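Phosphoglycerol transferase GacH (PDB 6DGM) probably transfers glycerol phosphate onto streptococcal rhamnose polysaccharides, using a manganese-binding domain of the alkaline phosphatase clan. Local coordinates at residues A[109-112]-A[113-116]; A[284-287]-A[288-292]; A[307-310]-A[311-315]. All coordinates share one frame; numbering follows the deposited sequence.

The three contacts lie in series along the chain, all within the sulfatase-type domain that forms this C-terminal piece of the membrane protein. Interaction 1 shapes the start of the short helix 112-115. Interaction 2 is the turn leading into strand 290-297, and interaction 3 turns strand 308-310 into helix 314-321. The last two belong to the mixed central sheet, with strand 77-81 between their strands; their centres are about 14 Å apart, and they touch where L290 CD2 meets L308 CD1 at 3.4 Å. Interaction 1 stands apart, its centre about 23 Å from that of interaction 2 and 20 Å from that of interaction 3, and lies nearest the bound glycerol phosphate.

Interaction 1. Residues A[109-112]-A[113-116]; sequences VSVL and YSEV
E115 folds back from the short helix to the loop residues S110 and V111, and its carboxylate receives two backbone N-H groups there. CB and CG each lie 3.5 Å from V111 O, alongside the start of the helix. With CG beside its own backbone N (chi1 -61°) and the chain extended beyond it, CD is carried back to the loop, toward S110 N and V111 N. OE1 rests near V109 CA, at 3.3 Å. OE2 does the gripping: it accepts from S110 N at 2.9 Å and from V111 N at 3.1 Å, both donors coming from the same face of the carboxylate and well out of its plane. Glutamate suits the place, being long enough to span the turn and charged to accept two amides at once. This is a helix start in which the N-cap carbonyl, V111 O, takes the i+3 and i+4 amides: E115 N lies nearly in line with the C=O bond, whereas S114 N stands above the carbonyl plane. V116 N returns to L112 O at 2.9 Å. On the apolar side L112 and V116 run side by side, with L112 CD2 3.7 Å from V116 CG2. F105 touches both of these branched side chains. The end of Y113 leads away from the turn, its ring between helices 89-98 and 148-154 and its OH hydrogen-bonded to E93, while N91 of helix 89-98 bonds the backbone of S110 and L112.

Interaction 2. Residues A[284-287]-A[288-292]; sequences HIEN and KYLTD
L290 O is gripped by a water, which donates to it at 2.7 Å, and by the guanidinium group of R54. The same water donates a second bond of 2.7 Å to N287 O, so it joins the carbonyl near the end of the turn to the first carbonyl of the strand. The two residues also meet through their side chains, where N287 OD1 lies 3.6 Å from L290 CD1 and the two groups pass at a slant. The backbone leading up to the strand is wound tightly: K288 N bonds to I285 O and Y289 N to E286 O, each i to i+3, and in both cases the donor stands above the carbonyl plane. This 3-10 turn, 285-288, delivers the chain into strand 290-297 of the central mixed sheet, the sheet shared by members of the alkaline phosphatase clan. L290 makes the change of course with its side chain turned back over the turn, CG 3.5 Å from E286 O. Leucine brings apolar bulk to this corner, but its own N is buried here and has no partner in the model. The long methylene chain of K288 suits two neighbours: its CD lies 4.0 Å from I285 CD1, the two side chains running the same way, and its CG sits 3.7 Å above one face of the Y289 ring, toward the rim. That reach comes from a fully stretched chain, with CG anti to the backbone N (chi1 -176°). At its tip, NZ forms a salt bridge with D278, and the ammonium group also makes a cation-pi contact with Y85.

Interaction 3. Residues A[307-310]-A[311-315]; sequences PLIN and SSDFT
At the junction between edge strand 308-310 and helix 314-321, the chain turns through a type I beta turn, N310 to D313, closed by reciprocal bonds. D313 N donates to N310 O at 3.0 Å, coming from well above the carbonyl plane. In return the side chain of D313 reaches back to the strand: OD2 accepts N310 N at 2.9 Å, with an N-H...O angle of 168° and the donor on the anti side, 30° out of the carboxylate plane. With CG of D313 set beside its own backbone N (chi1 -69°), the carboxylate is turned back toward N310 N; D313 CB is 3.3 Å from N310 O, and OD2 lies 3.6 Å from I309 CB. S341 OG is a second hydrogen-bond partner of OD2, so that this buried oxygen is held by two groups. A short acid suits the place: its carboxylate is just long enough to accept the backbone N-H of N310.

On the apolar side, I309 CG1 sits between the backbone N and the carbonyl carbon (chi1 64°), which sends CD1 toward the ring of F314; there it lies 3.8 Å from CE1, the two side chains crossing. One face of the F314 ring has N310 O 4.2 Å above it, near the rim, and the ring also meets Y268 and Y293. A flat ring can pack against M80 of strand 77-81 and T96 of helix 89-98 while its face takes the turn. I309 and D313 also pack on L337 of helix 328-339. S311 and S312, small residues, suit the tight bend, packing on M80, Q95 and P101. This is a strand-turn-helix connection of the kind alpha/beta folds are built from, here in a domain of the alkaline phosphatase clan, and helix 314-321 leads on to the calcium ligand D323.

Interaction 1. Residues A[109-112]-A[113-116]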
loop_
_atom_site.group_PDB
_atom_site.type_symbol
_atom_site.label_atom_id
_atom_site.label_comp_id
_atom_site.label_asym_id
_atom_site.label_seq_id
_atom_site.Cartn_x
_atom_site.Cartn_y
_atom_site.Cartn_z
ATOM N N VAL A 109 -7.193 -5.499 17.931
ATOM C CA VAL A 109 -6.714 -6.256 16.779
ATOM C C VAL A 109 -5.238 -5.979 16.558
ATOM O O VAL A 109 -4.823 -4.825 16.405
ATOM C CB VAL A 109 -7.524 -5.908 15.521
ATOM C CG1 VAL A 109 -6.862 -6.553 14.298
ATOM C CG2 VAL A 109 -8.952 -6.348 15.665
ATOM N N SER A 110 -4.435 -7.042 16.514
ATOM C CA SER A 110 -3.008 -6.910 16.266
ATOM C C SER A 110 -2.638 -7.117 14.800
ATOM O O SER A 110 -1.915 -6.293 14.220
ATOM C CB SER A 110 -2.240 -7.908 17.136
ATOM O OG SER A 110 -0.851 -7.761 16.915
ATOM N N VAL A 111 -3.076 -8.214 14.193
ATOM C CA VAL A 111 -2.735 -8.515 12.803
ATOM C C VAL A 111 -4.010 -8.813 12.029
ATOM O O VAL A 111 -4.706 -9.793 12.320
ATOM C CB VAL A 111 -1.724 -9.675 12.687
ATOM C CG1 VAL A 111 -1.512 -10.042 11.225
ATOM C CG2 VAL A 111 -0.409 -9.280 13.351
ATOM N N LEU A 112 -4.308 -7.966 11.037
ATOM C CA LEU A 112 -5.547 -8.085 10.279
ATOM C C LEU A 112 -5.640 -9.407 9.532
ATOM O O LEU A 112 -6.713 -10.015 9.479
ATOM C CB LEU A 112 -5.662 -6.898 9.317
ATOM C CG LEU A 112 -5.828 -5.572 10.076
ATOM C CD1 LEU A 112 -5.500 -4.380 9.209
ATOM C CD2 LEU A 112 -7.247 -5.457 10.617
ATOM N N TYR A 113 -4.535 -9.879 8.956
ATOM C CA TYR A 113 -4.572 -11.114 8.196
ATOM C C TYR A 113 -4.899 -12.325 9.066
ATOM O O TYR A 113 -5.368 -13.343 8.538
ATOM C CB TYR A 113 -3.209 -11.353 7.519
ATOM C CG TYR A 113 -2.978 -10.674 6.180
ATOM C CD1 TYR A 113 -4.012 -10.073 5.478
ATOM C CD2 TYR A 113 -1.712 -10.662 5.608
ATOM C CE1 TYR A 113 -3.805 -9.484 4.254
ATOM C CE2 TYR A 113 -1.488 -10.078 4.377
ATOM C CZ TYR A 113 -2.545 -9.484 3.697
ATOM O OH TYR A 113 -2.377 -8.890 2.462
ATOM N N SER A 114 -4.633 -12.254 10.369
ATOM C CA SER A 114 -4.921 -13.353 11.276
ATOM C C SER A 114 -6.259 -13.217 11.979
ATOM O O SER A 114 -6.903 -14.230 12.252
ATOM C CB SER A 114 -3.850 -13.442 12.367
ATOM O OG SER A 114 -2.578 -13.739 11.819
ATOM N N GLU A 115 -6.692 -11.988 12.279
ATOM C CA GLU A 115 -7.847 -11.762 13.133
ATOM C C GLU A 115 -9.084 -11.248 12.411
ATOM O O GLU A 115 -10.184 -11.349 12.966
ATOM C CB GLU A 115 -7.500 -10.740 14.218
ATOM C CG GLU A 115 -6.369 -11.205 15.113
ATOM C CD GLU A 115 -5.921 -10.158 16.090
ATOM O OE1 GLU A 115 -6.778 -9.602 16.808
ATOM O OE2 GLU A 115 -4.699 -9.887 16.161
ATOM N N VAL A 116 -8.926 -10.638 11.242
ATOM C CA VAL A 116 -10.054 -10.059 10.514
ATOM C C VAL A 116 -10.266 -10.765 9.169
ATOM O O VAL A 116 -11.381 -11.213 8.874
ATOM C CB VAL A 116 -9.898 -8.539 10.327
ATOM C CG1 VAL A 116 -11.014 -7.988 9.403
ATOM C CG2 VAL A 116 -9.944 -7.824 11.655
#

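Interaction 2. Residues A[284-287]-A[288-292]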
loop_
_atom_site.group_PDB
_atom_site.type_symbol
_atom_site.label_atom_id
_atom_site.label_comp_id
_atom_site.label_asym_id
_atom_site.label_seq_id
_atom_site.Cartn_x
_atom_site.Cartn_y
_atom_site.Cartn_z
ATOM N N HIS A 284 8.121 17.067 16.162
ATOM C CA HIS A 284 7.342 16.723 14.975
ATOM C C HIS A 284 7.151 15.214 14.967
ATOM O O HIS A 284 7.571 14.529 14.024
ATOM C CB HIS A 284 8.061 17.155 13.700
ATOM C CG HIS A 284 7.950 18.618 13.416
ATOM N ND1 HIS A 284 8.176 19.581 14.375
ATOM C CD2 HIS A 284 7.625 19.283 12.282
ATOM C CE1 HIS A 284 7.997 20.778 13.843
ATOM N NE2 HIS A 284 7.662 20.624 12.574
ATOM N N ILE A 285 6.532 14.692 16.034
ATOM C CA ILE A 285 6.391 13.249 16.198
ATOM C C ILE A 285 5.505 12.642 15.127
ATOM O O ILE A 285 5.553 11.427 14.904
ATOM C CB ILE A 285 5.909 12.916 17.627
ATOM C CG1 ILE A 285 6.140 11.431 17.943
ATOM C CG2 ILE A 285 4.432 13.268 17.800
ATOM C CD1 ILE A 285 7.611 11.030 18.054
ATOM N N GLU A 286 4.693 13.449 14.435
ATOM C CA GLU A 286 3.912 12.887 13.339
ATOM C C GLU A 286 4.813 12.195 12.322
ATOM O O GLU A 286 4.404 11.204 11.702
ATOM C CB GLU A 286 3.051 13.972 12.677
ATOM C CG GLU A 286 3.822 15.061 11.935
ATOM C CD GLU A 286 4.255 16.214 12.835
ATOM O OE1 GLU A 286 4.105 16.112 14.074
ATOM O OE2 GLU A 286 4.738 17.231 12.295
ATOM N N ASN A 287 6.058 12.673 12.166
ATOM C CA ASN A 287 6.958 12.108 11.164
ATOM C C ASN A 287 7.436 10.708 11.520
ATOM O O ASN A 287 8.032 10.042 10.673
ATOM C CB ASN A 287 8.148 13.042 10.943
ATOM C CG ASN A 287 7.772 14.273 10.133
ATOM O OD1 ASN A 287 6.962 14.195 9.214
ATOM N ND2 ASN A 287 8.350 15.410 10.476
ATOM N N LYS A 288 7.169 10.236 12.735
ATOM C CA LYS A 288 7.459 8.839 13.052
ATOM C C LYS A 288 6.573 7.877 12.269
ATOM O O LYS A 288 6.907 6.692 12.181
ATOM C CB LYS A 288 7.312 8.634 14.554
ATOM C CG LYS A 288 7.671 7.271 15.075
ATOM C CD LYS A 288 7.663 7.298 16.617
ATOM C CE LYS A 288 7.735 5.900 17.200
ATOM N NZ LYS A 288 7.734 5.961 18.705
ATOM N N TYR A 289 5.471 8.364 11.675
ATOM C CA TYR A 289 4.488 7.509 11.020
ATOM C C TYR A 289 4.176 7.942 9.594
ATOM O O TYR A 289 3.132 7.555 9.056
ATOM C CB TYR A 289 3.198 7.450 11.853
ATOM C CG TYR A 289 3.454 6.909 13.236
ATOM C CD1 TYR A 289 3.485 5.545 13.463
ATOM C CD2 TYR A 289 3.717 7.761 14.313
ATOM C CE1 TYR A 289 3.726 5.030 14.723
ATOM C CE2 TYR A 289 3.977 7.250 15.585
ATOM C CZ TYR A 289 3.982 5.884 15.779
ATOM O OH TYR A 289 4.243 5.370 17.025
ATOM N N LEU A 290 5.065 8.696 8.946
ATOM C CA LEU A 290 4.818 9.197 7.598
ATOM C C LEU A 290 5.884 8.674 6.642
ATOM O O LEU A 290 7.044 9.106 6.692
ATOM C CB LEU A 290 4.774 10.726 7.585
ATOM C CG LEU A 290 3.581 11.342 8.318
ATOM C CD1 LEU A 290 3.737 12.838 8.441
ATOM C CD2 LEU A 290 2.277 10.988 7.594
ATOM N N THR A 291 5.473 7.785 5.737
ATOM C CA THR A 291 6.348 7.240 4.709
ATOM C C THR A 291 6.039 7.892 3.361
ATOM O O THR A 291 5.098 8.675 3.216
ATOM C CB THR A 291 6.148 5.729 4.596
ATOM O OG1 THR A 291 4.832 5.475 4.067
ATOM C CG2 THR A 291 6.285 5.039 5.942
ATOM N N ASP A 292 6.841 7.532 2.353
ATOM C CA ASP A 292 6.666 8.026 0.985
ATOM C C ASP A 292 5.801 7.093 0.156
ATOM O O ASP A 292 5.857 5.875 0.314
ATOM C CB ASP A 292 8.040 8.145 0.323
ATOM C CG ASP A 292 8.949 9.094 1.064
ATOM O OD1 ASP A 292 9.630 8.642 2.023
ATOM O OD2 ASP A 292 8.954 10.303 0.709
HETATM O O HOH W 1 8.871 10.425 8.133
#

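Interaction 3. Residues A[307-310]-A[311-315]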
loop_
_atom_site.group_PDB
_atom_site.type_symbol
_atom_site.label_atom_id
_atom_site.label_comp_id
_atom_site.label_asym_id
_atom_site.label_seq_id
_atom_site.Cartn_x
_atom_site.Cartn_y
_atom_site.Cartn_z
ATOM N N PRO A 307 -1.500 15.057 -0.757
ATOM C CA PRO A 307 -0.200 15.131 -0.057
ATOM C C PRO A 307 -0.065 14.172 1.109
ATOM O O PRO A 307 1.068 13.829 1.475
ATOM C CB PRO A 307 -0.117 16.587 0.415
ATOM C CG PRO A 307 -1.545 17.095 0.380
ATOM C CD PRO A 307 -2.240 16.332 -0.718
ATOM N N LEU A 308 -1.175 13.738 1.702
ATOM C CA LEU A 308 -1.144 12.875 2.879
ATOM C C LEU A 308 -2.382 11.995 2.811
ATOM O O LEU A 308 -3.514 12.492 2.908
ATOM C CB LEU A 308 -1.147 13.717 4.151
ATOM C CG LEU A 308 -1.345 12.981 5.475
ATOM C CD1 LEU A 308 -0.337 11.888 5.635
ATOM C CD2 LEU A 308 -1.270 13.968 6.628
ATOM N N ILE A 309 -2.170 10.689 2.657
ATOM C CA ILE A 309 -3.262 9.730 2.593
ATOM C C ILE A 309 -2.889 8.521 3.441
ATOM O O ILE A 309 -1.785 8.422 3.975
ATOM C CB ILE A 309 -3.606 9.318 1.153
ATOM C CG1 ILE A 309 -2.446 8.573 0.495
ATOM C CG2 ILE A 309 -4.004 10.566 0.327
ATOM C CD1 ILE A 309 -2.741 8.200 -0.960
ATOM N N ASN A 310 -3.843 7.612 3.578
ATOM C CA ASN A 310 -3.664 6.378 4.326
ATOM C C ASN A 310 -3.441 5.229 3.357
ATOM O O ASN A 310 -3.795 5.308 2.183
ATOM C CB ASN A 310 -4.951 6.101 5.104
ATOM C CG ASN A 310 -4.707 5.346 6.385
ATOM O OD1 ASN A 310 -3.779 5.655 7.141
ATOM N ND2 ASN A 310 -5.546 4.344 6.644
ATOM N N SER A 311 -2.873 4.132 3.874
ATOM C CA SER A 311 -2.671 2.952 3.033
ATOM C C SER A 311 -3.990 2.446 2.447
ATOM O O SER A 311 -4.023 1.932 1.322
ATOM C CB SER A 311 -1.986 1.835 3.827
ATOM O OG SER A 311 -2.738 1.394 4.962
ATOM N N SER A 312 -5.085 2.582 3.197
ATOM C CA SER A 312 -6.387 2.119 2.750
ATOM C C SER A 312 -6.937 2.932 1.588
ATOM O O SER A 312 -7.892 2.490 0.946
ATOM C CB SER A 312 -7.370 2.159 3.927
ATOM O OG SER A 312 -7.400 3.455 4.486
ATOM N N ASP A 313 -6.364 4.105 1.311
ATOM C CA ASP A 313 -6.825 4.989 0.259
ATOM C C ASP A 313 -6.222 4.679 -1.107
ATOM O O ASP A 313 -6.616 5.306 -2.088
ATOM C CB ASP A 313 -6.439 6.443 0.586
ATOM C CG ASP A 313 -7.199 7.029 1.756
ATOM O OD1 ASP A 313 -8.409 6.741 1.911
ATOM O OD2 ASP A 313 -6.563 7.792 2.525
ATOM N N PHE A 314 -5.248 3.757 -1.191
ATOM C CA PHE A 314 -4.496 3.625 -2.431
ATOM C C PHE A 314 -5.385 3.214 -3.598
ATOM O O PHE A 314 -5.210 3.720 -4.709
ATOM C CB PHE A 314 -3.347 2.635 -2.284
ATOM C CG PHE A 314 -2.150 3.181 -1.531
ATOM C CD1 PHE A 314 -1.823 4.527 -1.542
ATOM C CD2 PHE A 314 -1.351 2.328 -0.817
ATOM C CE1 PHE A 314 -0.710 4.992 -0.833
ATOM C CE2 PHE A 314 -0.248 2.784 -0.112
ATOM C CZ PHE A 314 0.079 4.102 -0.130
ATOM N N THR A 315 -6.332 2.297 -3.382
ATOM C CA THR A 315 -7.142 1.828 -4.505
ATOM C C THR A 315 -8.006 2.950 -5.074
ATOM O O THR A 315 -8.078 3.129 -6.288
ATOM C CB THR A 315 -7.992 0.620 -4.120
ATOM O OG1 THR A 315 -7.136 -0.415 -3.653
ATOM C CG2 THR A 315 -8.768 0.078 -5.349
#